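Local coordinates for 3-oxoacyl-[acyl-carrier-protein] synthase, mitochondrial (Arabidopsis thaliana, PDB 2IX4), which catalyses the condensation steps of mitochondrial fatty acid synthesis, lengthening an acyl chain by two carbons taken from malonyl-ACP, at residues A95-L100 with S163-F168; D244-G249 with H320-P325; Y316-A321 with S351-A356. One frame throughout, in Å; residues are numbered along the deposited sequence. Where two conformers were deposited one is given.

Contact 1. Residues A95-L100 with S163-F168; sequences AADEAL and SMKYGF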
loop_
_atom_site.group_PDB
_atom_site.type_symbol
_atom_site.label_atom_id
_atom_site.label_comp_id
_atom_site.label_asym_id
_atom_site.label_seq_id
_atom_site.Cartn_x
_atom_site.Cartn_y
_atom_site.Cartn_z
ATOM N N ALA A 95 -13.267 -7.809 -11.738
ATOM C CA ALA A 95 -14.141 -7.672 -10.575
ATOM C C ALA A 95 -14.774 -6.283 -10.477
ATOM O O ALA A 95 -15.955 -6.158 -10.137
ATOM C CB ALA A 95 -13.381 -8.006 -9.298
ATOM N N ALA A 96 -13.989 -5.246 -10.779
ATOM C CA ALA A 96 -14.478 -3.869 -10.733
ATOM C C ALA A 96 -15.571 -3.638 -11.765
ATOM O O ALA A 96 -16.549 -2.946 -11.486
ATOM C CB ALA A 96 -13.344 -2.878 -10.927
ATOM N N ASP A 97 -15.406 -4.230 -12.946
ATOM C CA ASP A 97 -16.397 -4.116 -14.016
ATOM C C ASP A 97 -17.735 -4.737 -13.627
ATOM O O ASP A 97 -18.797 -4.186 -13.939
ATOM C CB ASP A 97 -15.884 -4.763 -15.303
ATOM C CG ASP A 97 -16.718 -4.384 -16.513
ATOM O OD1 ASP A 97 -17.436 -5.263 -17.036
ATOM O OD2 ASP A 97 -16.669 -3.202 -16.925
ATOM N N GLU A 98 -17.680 -5.889 -12.961
ATOM C CA GLU A 98 -18.882 -6.552 -12.459
ATOM C C GLU A 98 -19.559 -5.710 -11.379
ATOM O O GLU A 98 -20.771 -5.490 -11.431
ATOM C CB GLU A 98 -18.557 -7.949 -11.916
ATOM C CG GLU A 98 -19.788 -8.731 -11.465
ATOM C CD GLU A 98 -19.466 -9.974 -10.647
ATOM O OE1 GLU A 98 -18.271 -10.286 -10.437
ATOM O OE2 GLU A 98 -20.425 -10.642 -10.214
ATOM N N ALA A 99 -18.769 -5.245 -10.410
ATOM C CA ALA A 99 -19.270 -4.406 -9.319
ATOM C C ALA A 99 -19.951 -3.128 -9.818
ATOM O O ALA A 99 -21.042 -2.786 -9.363
ATOM C CB ALA A 99 -18.144 -4.072 -8.340
ATOM N N LEU A 100 -19.308 -2.436 -10.756
ATOM C CA LEU A 100 -19.839 -1.182 -11.300
ATOM C C LEU A 100 -21.118 -1.373 -12.113
ATOM O O LEU A 100 -22.029 -0.538 -12.056
ATOM C CB LEU A 100 -18.774 -0.452 -12.127
ATOM C CG LEU A 100 -17.639 0.193 -11.319
ATOM C CD1 LEU A 100 -16.421 0.422 -12.197
ATOM C CD2 LEU A 100 -18.093 1.496 -10.663
ATOM N N SER A 163 -9.331 3.264 -12.589
ATOM C CA SER A 163 -9.638 4.690 -12.743
ATOM C C SER A 163 -9.541 5.146 -14.196
ATOM O O SER A 163 -10.407 5.876 -14.675
ATOM C CB SER A 163 -8.726 5.544 -11.862
ATOM O OG SER A 163 -7.369 5.353 -12.208
ATOM N N MET A 164 -8.490 4.703 -14.887
ATOM C CA MET A 164 -8.291 4.998 -16.310
ATOM C C MET A 164 -9.422 4.479 -17.192
ATOM O O MET A 164 -9.883 5.183 -18.094
ATOM C CB MET A 164 -6.975 4.398 -16.807
ATOM C CG MET A 164 -5.736 5.234 -16.541
ATOM S SD MET A 164 -4.229 4.390 -17.090
ATOM C CE MET A 164 -4.516 4.269 -18.854
ATOM N N LYS A 165 -9.855 3.245 -16.938
ATOM C CA LYS A 165 -10.871 2.601 -17.770
ATOM C C LYS A 165 -12.202 3.357 -17.742
ATOM O O LYS A 165 -12.870 3.487 -18.769
ATOM C CB LYS A 165 -11.070 1.136 -17.356
ATOM C CG LYS A 165 -12.033 0.352 -18.257
ATOM C CD LYS A 165 -12.077 -1.126 -17.881
ATOM C CE LYS A 165 -13.205 -1.866 -18.602
ATOM N NZ LYS A 165 -13.032 -1.878 -20.088
ATOM N N TYR A 166 -12.564 3.873 -16.570
ATOM C CA TYR A 166 -13.878 4.486 -16.371
ATOM C C TYR A 166 -13.835 6.011 -16.235
ATOM O O TYR A 166 -14.878 6.662 -16.166
ATOM C CB TYR A 166 -14.577 3.839 -15.172
ATOM C CG TYR A 166 -14.652 2.334 -15.276
ATOM C CD1 TYR A 166 -13.752 1.523 -14.588
ATOM C CD2 TYR A 166 -15.604 1.720 -16.090
ATOM C CE1 TYR A 166 -13.806 0.139 -14.690
ATOM C CE2 TYR A 166 -15.668 0.337 -16.200
ATOM C CZ TYR A 166 -14.766 -0.444 -15.499
ATOM O OH TYR A 166 -14.824 -1.811 -15.610
ATOM N N GLY A 167 -12.628 6.572 -16.214
ATOM C CA GLY A 167 -12.447 8.017 -16.109
ATOM C C GLY A 167 -12.692 8.527 -14.703
ATOM O O GLY A 167 -13.138 9.658 -14.520
ATOM N N PHE A 168 -12.397 7.692 -13.712
ATOM C CA PHE A 168 -12.647 8.036 -12.315
ATOM C C PHE A 168 -11.531 8.919 -11.765
ATOM O O PHE A 168 -10.374 8.493 -11.686
ATOM C CB PHE A 168 -12.831 6.772 -11.461
ATOM C CG PHE A 168 -14.086 5.988 -11.776
ATOM C CD1 PHE A 168 -14.163 4.635 -11.467
ATOM C CD2 PHE A 168 -15.185 6.599 -12.385
ATOM C CE1 PHE A 168 -15.316 3.898 -11.745
ATOM C CE2 PHE A 168 -16.342 5.871 -12.673
ATOM C CZ PHE A 168 -16.408 4.517 -12.351
#
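D97 and L100, on helix 87-102, reach Y166 and F168 at the end of helix 157-166, the backbones staying well apart with D97 CA 9.3 Å from Y166 CA. Most of the contact is therefore made by side chains, and the tyrosine ring lies at its middle. L100 CD1 sits over one face of that ring, 3.7 Å from its centroid and 13° off the normal, a CH-pi contact. On the opposite face lies CG of the neighbouring K165, and the ring is thus sandwiched between two aliphatic groups.

At the phenol end, Y166 OH donates to D97 OD2 over 2.7 Å, using the anti lone pair of that oxygen. The carboxylate is turned only 20° from the ring plane and meets the ring at its edge. D97 CG stands anti to its own N (chi1 -166°), which swings the carboxylate over to the tyrosine, and a salt bridge from OD1 to R101 engages its other oxygen.

L100 also touches the rim of F168, CD1 lying 3.7 Å from F168 CE1. Y166 CB packs over a face of the phenylalanine. G167, the first residue out of helical conformation, has positive phi, and the turn brings F168 alongside Y166. L100 and F168 both rest on V202 of strand 200-207. This is helix-to-helix packing above the central sheet of the thiolase-like fold, away from the active site.

Contact 2. Residues D244-G249 with H320-P325; sequences DGFVIG and HATSTP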
loop_
_atom_site.group_PDB
_atom_site.type_symbol
_atom_site.label_atom_id
_atom_site.label_comp_id
_atom_site.label_asym_id
_atom_site.label_seq_id
_atom_site.Cartn_x
_atom_site.Cartn_y
_atom_site.Cartn_z
ATOM N N ASP A 244 -2.391 -27.594 9.123
ATOM C CA ASP A 244 -0.925 -27.518 9.096
ATOM C C ASP A 244 -0.363 -26.352 8.262
ATOM O O ASP A 244 0.768 -26.413 7.775
ATOM C CB ASP A 244 -0.322 -28.865 8.653
ATOM C CG ASP A 244 -0.448 -29.114 7.151
ATOM O OD1 ASP A 244 -1.497 -28.780 6.553
ATOM O OD2 ASP A 244 0.517 -29.655 6.569
ATOM N N GLY A 245 -1.155 -25.292 8.117
ATOM C CA GLY A 245 -0.744 -24.107 7.366
ATOM C C GLY A 245 -1.775 -23.774 6.305
ATOM O O GLY A 245 -2.614 -24.610 5.974
ATOM N N PHE A 246 -1.724 -22.557 5.770
ATOM C CA PHE A 246 -2.710 -22.165 4.764
ATOM C C PHE A 246 -2.360 -22.634 3.347
ATOM O O PHE A 246 -1.248 -23.090 3.080
ATOM C CB PHE A 246 -3.057 -20.661 4.822
ATOM C CG PHE A 246 -1.941 -19.735 4.421
ATOM C CD1 PHE A 246 -1.729 -19.411 3.081
ATOM C CD2 PHE A 246 -1.136 -19.139 5.389
ATOM C CE1 PHE A 246 -0.715 -18.530 2.707
ATOM C CE2 PHE A 246 -0.120 -18.259 5.026
ATOM C CZ PHE A 246 0.092 -17.953 3.681
ATOM N N VAL A 247 -3.341 -22.535 2.460
ATOM C CA VAL A 247 -3.175 -22.884 1.062
ATOM C C VAL A 247 -3.316 -21.584 0.289
ATOM O O VAL A 247 -4.334 -20.908 0.413
ATOM C CB VAL A 247 -4.251 -23.902 0.611
ATOM C CG1 VAL A 247 -4.132 -24.195 -0.874
ATOM C CG2 VAL A 247 -4.139 -25.194 1.419
ATOM N N ILE A 248 -2.283 -21.230 -0.477
ATOM C CA ILE A 248 -2.271 -19.989 -1.250
ATOM C C ILE A 248 -3.381 -20.029 -2.293
ATOM O O ILE A 248 -3.546 -21.024 -2.995
ATOM C CB ILE A 248 -0.898 -19.722 -1.942
ATOM C CG1 ILE A 248 0.217 -19.569 -0.909
ATOM C CG2 ILE A 248 -0.940 -18.448 -2.783
ATOM C CD1 ILE A 248 1.600 -19.361 -1.511
ATOM N N GLY A 249 -4.153 -18.951 -2.359
ATOM C CA GLY A 249 -5.184 -18.792 -3.377
ATOM C C GLY A 249 -4.954 -17.508 -4.150
ATOM O O GLY A 249 -4.030 -16.760 -3.852
ATOM N N HIS A 320 -10.905 -14.769 10.155
ATOM C CA HIS A 320 -9.731 -14.748 9.283
ATOM C C HIS A 320 -9.176 -16.152 9.093
ATOM O O HIS A 320 -8.709 -16.495 8.004
ATOM C CB HIS A 320 -8.643 -13.806 9.819
ATOM C CG HIS A 320 -7.432 -13.724 8.940
ATOM N ND1 HIS A 320 -7.477 -13.218 7.656
ATOM C CD2 HIS A 320 -6.148 -14.098 9.152
ATOM C CE1 HIS A 320 -6.272 -13.281 7.119
ATOM N NE2 HIS A 320 -5.447 -13.811 8.006
ATOM N N ALA A 321 -9.255 -16.943 10.166
ATOM C CA ALA A 321 -8.710 -18.305 10.257
ATOM C C ALA A 321 -8.291 -18.925 8.925
ATOM O O ALA A 321 -9.130 -19.293 8.096
ATOM C CB ALA A 321 -9.683 -19.218 11.000
ATOM N N THR A 322 -6.977 -19.051 8.763
ATOM C CA THR A 322 -6.347 -19.454 7.510
ATOM C C THR A 322 -6.008 -20.944 7.447
ATOM O O THR A 322 -5.499 -21.415 6.431
ATOM C CB THR A 322 -5.042 -18.660 7.278
ATOM O OG1 THR A 322 -4.127 -18.924 8.351
ATOM C CG2 THR A 322 -5.319 -17.166 7.215
ATOM N N SER A 323 -6.303 -21.674 8.525
ATOM C CA SER A 323 -5.945 -23.097 8.680
ATOM C C SER A 323 -4.526 -23.269 9.240
ATOM O O SER A 323 -3.777 -24.154 8.814
ATOM C CB SER A 323 -6.137 -23.890 7.377
ATOM O OG SER A 323 -6.093 -25.288 7.614
ATOM N N THR A 324 -4.176 -22.415 10.198
ATOM C CA THR A 324 -2.871 -22.469 10.850
ATOM C C THR A 324 -3.037 -22.799 12.330
ATOM O O THR A 324 -3.903 -22.225 12.996
ATOM C CB THR A 324 -2.100 -21.142 10.690
ATOM O OG1 THR A 324 -2.869 -20.066 11.245
ATOM C CG2 THR A 324 -1.836 -20.863 9.221
ATOM N N PRO A 325 -2.219 -23.738 12.846
ATOM C CA PRO A 325 -2.295 -24.177 14.251
ATOM C C PRO A 325 -2.395 -23.055 15.288
ATOM O O PRO A 325 -3.326 -23.059 16.096
ATOM C CB PRO A 325 -1.003 -24.977 14.440
ATOM C CG PRO A 325 -0.732 -25.536 13.098
ATOM C CD PRO A 325 -1.164 -24.477 12.119
HETATM O O HOH W 1 -4.104 -26.920 6.881
HETATM O O HOH W 2 -6.036 -21.791 3.904
#
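G245 and F246 run alongside S323 and T324 in two irregular loops, whose touching parts D244-F246 and T322-P325 have nearly opposite directions, 161° apart, with G245 CA 4.4 Å from T324 CA. One direct hydrogen bond joins them: G245 N donates to S323 O over 2.9 Å, in the carbonyl plane but bent, with 142° at the hydrogen.

Two waters add polar links. The first accepts from D244 N, bonds S323 OG at 2.7 Å and lies within bonding distance of G245 O. S323 OG also accepts from R237 N, while the D244 carboxylate is bonded by S225, T226 and K227. The second water donates to T322 O at 2.6 Å and accepts from V247 N, thereby bridging the loops one step further along.

A weaker C-H...O contact runs from F246 CA to T322 O, 3.3 Å apart, and F246 CB packs closely against the same oxygen.

Van der Waals contacts accompany these bonds. In one of its two conformers T324 places CG2 at the edge of the F246 ring and 3.9 Å from G245 CA, while P325 CD borders the glycine nitrogen. F246 CB also meets T322 CB at 3.7 Å. The F246 side chain leads away from 320-325 and lies about 5 Å from the bound hexanoic acid.

The join thus depends largely on backbone groups and water. T322 O receives both a water proton and one C-H...O contact, and the T322 side chain touches H359, predicted to be catalytic like H320. The chemistry therefore ties the loop carrying F246 beside the acyl chain to the loop that carries H320, a probable active-site histidine.

Contact 3. Residues Y316-A321 with S351-A356; sequences YVNAHA and SSTKGA. With K (potassium ion), chain D.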
loop_
_atom_site.group_PDB
_atom_site.type_symbol
_atom_site.label_atom_id
_atom_site.label_comp_id
_atom_site.label_asym_id
_atom_site.label_seq_id
_atom_site.Cartn_x
_atom_site.Cartn_y
_atom_site.Cartn_z
ATOM N N TYR A 316 -23.295 -12.700 12.598
ATOM C CA TYR A 316 -22.322 -13.540 11.895
ATOM C C TYR A 316 -20.912 -12.949 11.888
ATOM O O TYR A 316 -20.729 -11.757 11.654
ATOM C CB TYR A 316 -22.788 -13.829 10.457
ATOM C CG TYR A 316 -21.753 -14.548 9.612
ATOM C CD1 TYR A 316 -21.321 -15.835 9.948
ATOM C CD2 TYR A 316 -21.207 -13.944 8.479
ATOM C CE1 TYR A 316 -20.363 -16.499 9.183
ATOM C CE2 TYR A 316 -20.252 -14.601 7.702
ATOM C CZ TYR A 316 -19.835 -15.879 8.064
ATOM O OH TYR A 316 -18.890 -16.540 7.309
ATOM N N VAL A 317 -19.925 -13.797 12.158
ATOM C CA VAL A 317 -18.522 -13.415 12.055
ATOM C C VAL A 317 -17.831 -14.299 11.014
ATOM O O VAL A 317 -17.787 -15.521 11.156
ATOM C CB VAL A 317 -17.787 -13.508 13.422
ATOM C CG1 VAL A 317 -16.281 -13.320 13.253
ATOM C CG2 VAL A 317 -18.342 -12.484 14.407
ATOM N N ASN A 318 -17.323 -13.678 9.954
ATOM C CA ASN A 318 -16.457 -14.376 9.017
ATOM C C ASN A 318 -15.022 -14.250 9.516
ATOM O O ASN A 318 -14.399 -13.195 9.381
ATOM C CB ASN A 318 -16.634 -13.836 7.593
ATOM C CG ASN A 318 -15.853 -14.634 6.559
ATOM O OD1 ASN A 318 -14.646 -14.446 6.403
ATOM N ND2 ASN A 318 -16.540 -15.512 5.837
ATOM N N ALA A 319 -14.518 -15.323 10.123
ATOM C CA ALA A 319 -13.195 -15.333 10.754
ATOM C C ALA A 319 -12.068 -15.263 9.730
ATOM O O ALA A 319 -12.254 -15.630 8.563
ATOM C CB ALA A 319 -13.037 -16.576 11.628
ATOM N N HIS A 320 -10.905 -14.769 10.155
ATOM C CA HIS A 320 -9.731 -14.748 9.283
ATOM C C HIS A 320 -9.176 -16.152 9.093
ATOM O O HIS A 320 -8.709 -16.495 8.004
ATOM C CB HIS A 320 -8.643 -13.806 9.819
ATOM C CG HIS A 320 -7.432 -13.724 8.940
ATOM N ND1 HIS A 320 -7.477 -13.218 7.656
ATOM C CD2 HIS A 320 -6.148 -14.098 9.152
ATOM C CE1 HIS A 320 -6.272 -13.281 7.119
ATOM N NE2 HIS A 320 -5.447 -13.811 8.006
ATOM N N ALA A 321 -9.255 -16.943 10.166
ATOM C CA ALA A 321 -8.710 -18.305 10.257
ATOM C C ALA A 321 -8.291 -18.925 8.925
ATOM O O ALA A 321 -9.130 -19.293 8.096
ATOM C CB ALA A 321 -9.683 -19.218 11.000
ATOM N N SER A 351 -17.725 -18.648 10.983
ATOM C CA SER A 351 -17.067 -19.599 10.101
ATOM C C SER A 351 -15.882 -18.944 9.414
ATOM O O SER A 351 -15.783 -17.716 9.372
ATOM C CB SER A 351 -18.048 -20.121 9.047
ATOM O OG SER A 351 -18.517 -19.070 8.219
ATOM N N SER A 352 -14.980 -19.770 8.892
ATOM C CA SER A 352 -13.967 -19.312 7.953
ATOM C C SER A 352 -14.222 -19.949 6.595
ATOM O O SER A 352 -14.424 -21.162 6.500
ATOM C CB SER A 352 -12.564 -19.661 8.430
ATOM O OG SER A 352 -11.621 -19.372 7.410
ATOM N N THR A 353 -14.211 -19.126 5.550
ATOM C CA THR A 353 -14.490 -19.594 4.195
ATOM C C THR A 353 -13.214 -19.972 3.432
ATOM O O THR A 353 -13.264 -20.317 2.245
ATOM C CB THR A 353 -15.311 -18.551 3.397
ATOM O OG1 THR A 353 -14.787 -17.242 3.634
ATOM C CG2 THR A 353 -16.760 -18.580 3.826
ATOM N N LYS A 354 -12.079 -19.934 4.129
ATOM C CA LYS A 354 -10.777 -20.236 3.526
ATOM C C LYS A 354 -10.560 -21.723 3.222
ATOM O O LYS A 354 -9.660 -22.077 2.459
ATOM C CB LYS A 354 -9.637 -19.678 4.385
ATOM C CG LYS A 354 -9.500 -18.159 4.292
ATOM C CD LYS A 354 -8.179 -17.681 4.876
ATOM C CE LYS A 354 -7.960 -16.188 4.670
ATOM N NZ LYS A 354 -8.921 -15.356 5.451
ATOM N N GLY A 355 -11.375 -22.590 3.816
ATOM C CA GLY A 355 -11.392 -24.002 3.432
ATOM C C GLY A 355 -11.792 -24.174 1.972
ATOM O O GLY A 355 -11.334 -25.100 1.304
ATOM N N ALA A 356 -12.632 -23.259 1.484
ATOM C CA ALA A 356 -13.172 -23.298 0.121
ATOM C C ALA A 356 -12.361 -22.482 -0.893
ATOM O O ALA A 356 -12.091 -22.949 -2.002
ATOM C CB ALA A 356 -14.620 -22.826 0.126
HETATM K K K D . -12.569 -12.670 7.213
HETATM O O HOH W 3 -12.996 -16.567 6.168
HETATM O O HOH W 4 -8.919 -12.105 5.641
#
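N318 and A319 meet T353 through a water that donates to N318 OD1 and A319 O and accepts from T353 N at 2.9 Å. The same two residues bind the potassium ion, N318 through both its carbonyl O and OD1, each 2.9 Å from the metal, and A319 O at a longer 3.3 Å. E368, S414 and N415 complete the site. N318 CG lies anti to its backbone N (chi1 -174°), which lets one residue grip the ion twice.

The amide's other end, N318 ND2, donates to Y316 OH, which lies 26° out of the amide plane of N318. Y316 OH in turn donates to S351 OG over 2.7 Å, the serine oxygen lying at the ring edge and in its plane; S351 OG has a further partner in P382 O. A chain of bonds thus sets the rotation of the amide.

Beyond the metal, K354 reaches past A321 so that NZ donates to H320 O over 2.8 Å, on a lone pair in the carbonyl plane, and forms a salt bridge with E368. H320, a predicted catalytic residue, bonds a water through ND1 at 2.7 Å. S352 OG donates to A321 O over 2.6 Å and weakly caps K354 N.

The backbones pair in parallel at N318 and S351: S351 N bonds V317 O, and A319 N bonds S351 O at 2.8 Å. Strand 316-318 lies between strands 349-351 and 411-418 of the central sheet, with helix 364-378 packed against Y316, N318 and T353, and helix 325-339 against V317, A319 and A321.

Contact 1 closes before the other two begin along the chain and lies on the opposite side of the chain's centre, its own centre about 31 Å from that of contact 2 and about 28 Å from that of contact 3. Contacts 2 and 3 are neighbours, about 11 Å between centres, and share H320 and A321. One branched mixed sheet relates all three: contact 1 packs helices on its strands 200-207 and 116-122, contact 2 joins the loop before its strand 251-259 to the loop after its strand 316-318, and contact 3 pairs strands within it. Contacts 2 and 3 together thus frame the probable catalytic centre, whereas contact 1 belongs to remote helical packing.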